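Local coordinates for protein putative phosphomethylpyrimidine kinase (Bacteroides thetaiotaomicron, PDB 3MBH) that binds pyridoxal and is probably a ribokinase-like kinase that phosphorylates it with ATP, at residues D225-V230 / Q250-G255. Sequence-based numbering, arbitrary orientation.
With PXL (3-hydroxy-5-(hydroxymethyl)-2-methylisonicotinaldehyde), chain G.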
ATOM      1  N   ASP A 225      25.851   7.524  -3.999  1.00 18.45           N
ATOM      2  CA  ASP A 225      24.922   7.676  -5.068  1.00 18.50           C
ATOM      3  C   ASP A 225      23.494   7.409  -4.596  1.00 17.66           C
ATOM      4  O   ASP A 225      22.565   8.130  -4.980  1.00 18.43           O
ATOM      5  CB  ASP A 225      25.287   6.791  -6.266  1.00 17.89           C
ATOM      6  CG  ASP A 225      26.684   7.077  -6.811  1.00 19.96           C
ATOM      7  OD1 ASP A 225      27.081   8.272  -6.969  1.00 20.67           O
ATOM      8  OD2 ASP A 225      27.393   6.071  -7.052  1.00 17.13           O
ATOM      9  N   THR A 226      23.307   6.423  -3.736  1.00 18.38           N
ATOM     10  CA  THR A 226      21.968   6.162  -3.181  1.00 17.76           C
ATOM     11  C   THR A 226      21.553   7.328  -2.296  1.00 16.90           C
ATOM     12  O   THR A 226      20.442   7.847  -2.420  1.00 16.16           O
ATOM     13  CB  THR A 226      21.940   4.876  -2.349  1.00 18.96           C
ATOM     14  OG1 THR A 226      22.167   3.780  -3.207  1.00 18.91           O
ATOM     15  CG2 THR A 226      20.594   4.697  -1.632  1.00 17.35           C
ATOM     16  N   PHE A 227      22.456   7.756  -1.428  1.00 16.78           N
ATOM     17  CA  PHE A 227      22.207   8.900  -0.564  1.00 17.14           C
ATOM     18  C   PHE A 227      21.782  10.179  -1.325  1.00 16.68           C
ATOM     19  O   PHE A 227      20.788  10.815  -1.003  1.00 15.89           O
ATOM     20  CB  PHE A 227      23.448   9.210   0.294  1.00 17.82           C
ATOM     21  CG  PHE A 227      23.266  10.396   1.204  1.00 16.45           C
ATOM     22  CD1 PHE A 227      22.703  10.246   2.444  1.00 18.76           C
ATOM     23  CD2 PHE A 227      23.643  11.676   0.795  1.00 18.62           C
ATOM     24  CE1 PHE A 227      22.497  11.361   3.271  1.00 16.08           C
ATOM     25  CE2 PHE A 227      23.442  12.804   1.621  1.00 16.68           C
ATOM     26  CZ  PHE A 227      22.887  12.637   2.850  1.00 17.49           C
ATOM     27  N   THR A 228      22.567  10.532  -2.330  1.00 16.86           N
ATOM     28  CA  THR A 228      22.359  11.769  -3.078  1.00 17.11           C
ATOM     29  C   THR A 228      21.122  11.679  -3.945  1.00 16.69           C
ATOM     30  O   THR A 228      20.388  12.675  -4.049  1.00 16.15           O
ATOM     31  CB  THR A 228      23.662  12.230  -3.841  1.00 16.91           C
ATOM     32  OG1 THR A 228      24.729  12.302  -2.878  1.00 15.75           O
ATOM     33  CG2 THR A 228      23.447  13.612  -4.568  1.00 13.26           C
ATOM     34  N   SER A 229      20.829  10.480  -4.477  1.00 16.34           N
ATOM     35  CA  SER A 229      19.612  10.256  -5.271  1.00 16.24           C
ATOM     36  C   SER A 229      18.349  10.474  -4.384  1.00 16.91           C
ATOM     37  O   SER A 229      17.397  11.182  -4.795  1.00 16.47           O
ATOM     38  CB  SER A 229      19.579   8.828  -5.846  1.00 16.82           C
ATOM     39  OG  SER A 229      20.502   8.654  -6.902  1.00 16.61           O
ATOM     40  N   VAL A 230      18.375   9.951  -3.151  1.00 16.41           N
ATOM     41  CA  VAL A 230      17.229  10.161  -2.251  1.00 16.59           C
ATOM     42  C   VAL A 230      17.130  11.620  -1.822  1.00 16.15           C
ATOM     43  O   VAL A 230      16.039  12.196  -1.811  1.00 17.32           O
ATOM     44  CB  VAL A 230      17.195   9.192  -1.069  1.00 17.12           C
ATOM     45  CG1 VAL A 230      15.971   9.551  -0.188  1.00 14.24           C
ATOM     46  CG2 VAL A 230      17.138   7.710  -1.577  1.00 15.80           C
ATOM     47  N   GLN A 250      17.621   6.489   6.383  1.00 17.68           N
ATOM     48  CA  GLN A 250      16.794   5.344   6.715  1.00 19.41           C
ATOM     49  C   GLN A 250      16.700   4.352   5.566  1.00 18.73           C
ATOM     50  O   GLN A 250      16.742   3.159   5.792  1.00 18.89           O
ATOM     51  CB  GLN A 250      15.434   5.804   7.247  1.00 20.21           C
ATOM     52  CG  GLN A 250      15.708   6.474   8.643  1.00 26.17           C
ATOM     53  CD  GLN A 250      14.470   6.979   9.327  1.00 33.09           C
ATOM     54  OE1 GLN A 250      13.412   6.332   9.241  1.00 37.35           O
ATOM     55  NE2 GLN A 250      14.577   8.150  10.000  1.00 31.37           N
ATOM     56  N   PHE A 251      16.659   4.856   4.342  1.00 18.22           N
ATOM     57  CA  PHE A 251      16.612   4.011   3.154  1.00 17.92           C
ATOM     58  C   PHE A 251      17.883   3.214   3.064  1.00 17.83           C
ATOM     59  O   PHE A 251      17.826   2.016   2.895  1.00 18.13           O
ATOM     60  CB  PHE A 251      16.424   4.839   1.885  1.00 16.89           C
ATOM     61  CG  PHE A 251      16.268   4.037   0.646  1.00 19.22           C
ATOM     62  CD1 PHE A 251      15.127   3.271   0.443  1.00 19.37           C
ATOM     63  CD2 PHE A 251      17.257   4.043  -0.336  1.00 18.85           C
ATOM     64  CE1 PHE A 251      14.978   2.517  -0.741  1.00 18.85           C
ATOM     65  CE2 PHE A 251      17.103   3.341  -1.503  1.00 20.18           C
ATOM     66  CZ  PHE A 251      15.963   2.559  -1.704  1.00 20.57           C
ATOM     67  N   ILE A 252      19.018   3.867   3.234  1.00 17.80           N
ATOM     68  CA  ILE A 252      20.315   3.194   3.193  1.00 17.95           C
ATOM     69  C   ILE A 252      20.453   2.154   4.312  1.00 16.72           C
ATOM     70  O   ILE A 252      20.983   1.086   4.072  1.00 17.11           O
ATOM     71  CB  ILE A 252      21.502   4.199   3.277  1.00 17.34           C
ATOM     72  CG1 ILE A 252      21.549   5.046   2.005  1.00 18.31           C
ATOM     73  CG2 ILE A 252      22.846   3.454   3.486  1.00 14.92           C
ATOM     74  CD1 ILE A 252      22.397   6.309   2.170  1.00 17.63           C
ATOM     75  N   LEU A 253      19.990   2.478   5.506  1.00 17.25           N
ATOM     76  CA  LEU A 253      20.046   1.529   6.624  1.00 16.99           C
ATOM     77  C   LEU A 253      19.301   0.254   6.300  1.00 16.49           C
ATOM     78  O   LEU A 253      19.801  -0.830   6.529  1.00 14.20           O
ATOM     79  CB  LEU A 253      19.502   2.128   7.929  1.00 17.68           C
ATOM     80  CG  LEU A 253      19.535   1.267   9.198  1.00 20.23           C
ATOM     81  CD1 LEU A 253      20.951   0.690   9.470  1.00 17.89           C
ATOM     82  CD2 LEU A 253      19.041   2.115  10.433  1.00 22.90           C
ATOM     83  N   GLN A 254      18.128   0.415   5.715  1.00 17.55           N
ATOM     84  CA  GLN A 254      17.299  -0.707   5.282  1.00 18.17           C
ATOM     85  C   GLN A 254      17.968  -1.528   4.231  1.00 17.29           C
ATOM     86  O   GLN A 254      17.949  -2.737   4.313  1.00 16.17           O
ATOM     87  CB  GLN A 254      15.945  -0.208   4.765  1.00 19.34           C
ATOM     88  CG  GLN A 254      15.153   0.373   5.809  1.00 23.23           C
ATOM     89  CD  GLN A 254      13.834   0.794   5.308  1.00 30.44           C
ATOM     90  OE1 GLN A 254      12.902  -0.015   5.340  1.00 35.64           O
ATOM     91  NE2 GLN A 254      13.737   2.024   4.758  1.00 30.14           N
ATOM     92  N   GLY A 255      18.568  -0.847   3.255  1.00 16.47           N
ATOM     93  CA  GLY A 255      19.367  -1.501   2.221  1.00 16.92           C
ATOM     94  C   GLY A 255      20.581  -2.270   2.731  1.00 15.87           C
ATOM     95  O   GLY A 255      20.946  -3.288   2.173  1.00 17.25           O
TER
HETATM   96  OP4 PXL G 400      29.725   7.308  -6.912  1.00 34.53           O
HETATM   97  C5A PXL G 400      30.563   6.192  -6.654  1.00 27.75           C
HETATM   98  C5  PXL G 400      31.063   5.632  -7.990  1.00 24.58           C
HETATM   99  C6  PXL G 400      30.506   5.893  -9.226  1.00 22.67           C
HETATM  100  N1  PXL G 400      31.015   5.392 -10.351  1.00 21.31           N
HETATM  101  C2  PXL G 400      32.068   4.555 -10.448  1.00 23.61           C
HETATM  102  C3  PXL G 400      32.738   4.186  -9.193  1.00 23.63           C
HETATM  103  C4  PXL G 400      32.215   4.779  -7.940  1.00 25.70           C
HETATM  104  C4A PXL G 400      32.730   4.471  -6.608  1.00 27.24           C
HETATM  105  O4A PXL G 400      33.439   3.515  -6.601  1.00 36.52           O
HETATM  106  O3  PXL G 400      33.828   3.405  -9.120  1.00 25.80           O
HETATM  107  C2A PXL G 400      32.431   4.066 -11.840  1.00 22.34           C
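D225 ends the GTGD sequence motif of ribokinase-like kinases, whose aspartate generally serves as the catalytic base in that family. The helix that carries D225 in the pyridoxal pocket packs against helix 241-257, where T226, F227 and V230 meet F251 and I252. The two helices run roughly antiparallel, with segment axes 9.9 Å apart at 143°. Apolar groups make the whole contact, and no hydrogen bond crosses it. T226 turns its methyl group to the partner helix. T226 CG2 lies anti to the backbone N and reaches the edge of the F251 ring, 3.6 Å from F251 CD2, close to the ring plane. The same methyl touches I252 CG1. V230 CG2 also meets F251 CD2, one turn further along. I252 extends CD1 to F227 CB at 3.6 Å, near the edge of the F227 ring. V26 and I30 of helix 24-33 also pack on T226. On the ligand side, D225 OD2 accepts a hydrogen bond from pyridoxal OP4 at 2.6 Å and another from the backbone N of S23. An alanine here would remove the carboxylate, and would probably leave pyridoxal OP4 and the backbone N of S23 without this acceptor. The carbonyl O of D225 takes two bonds within its own helix. S229 N and S229 OG reach D225 O from opposite faces of its carbonyl plane, with S229 OG 2.9 Å from D225 O.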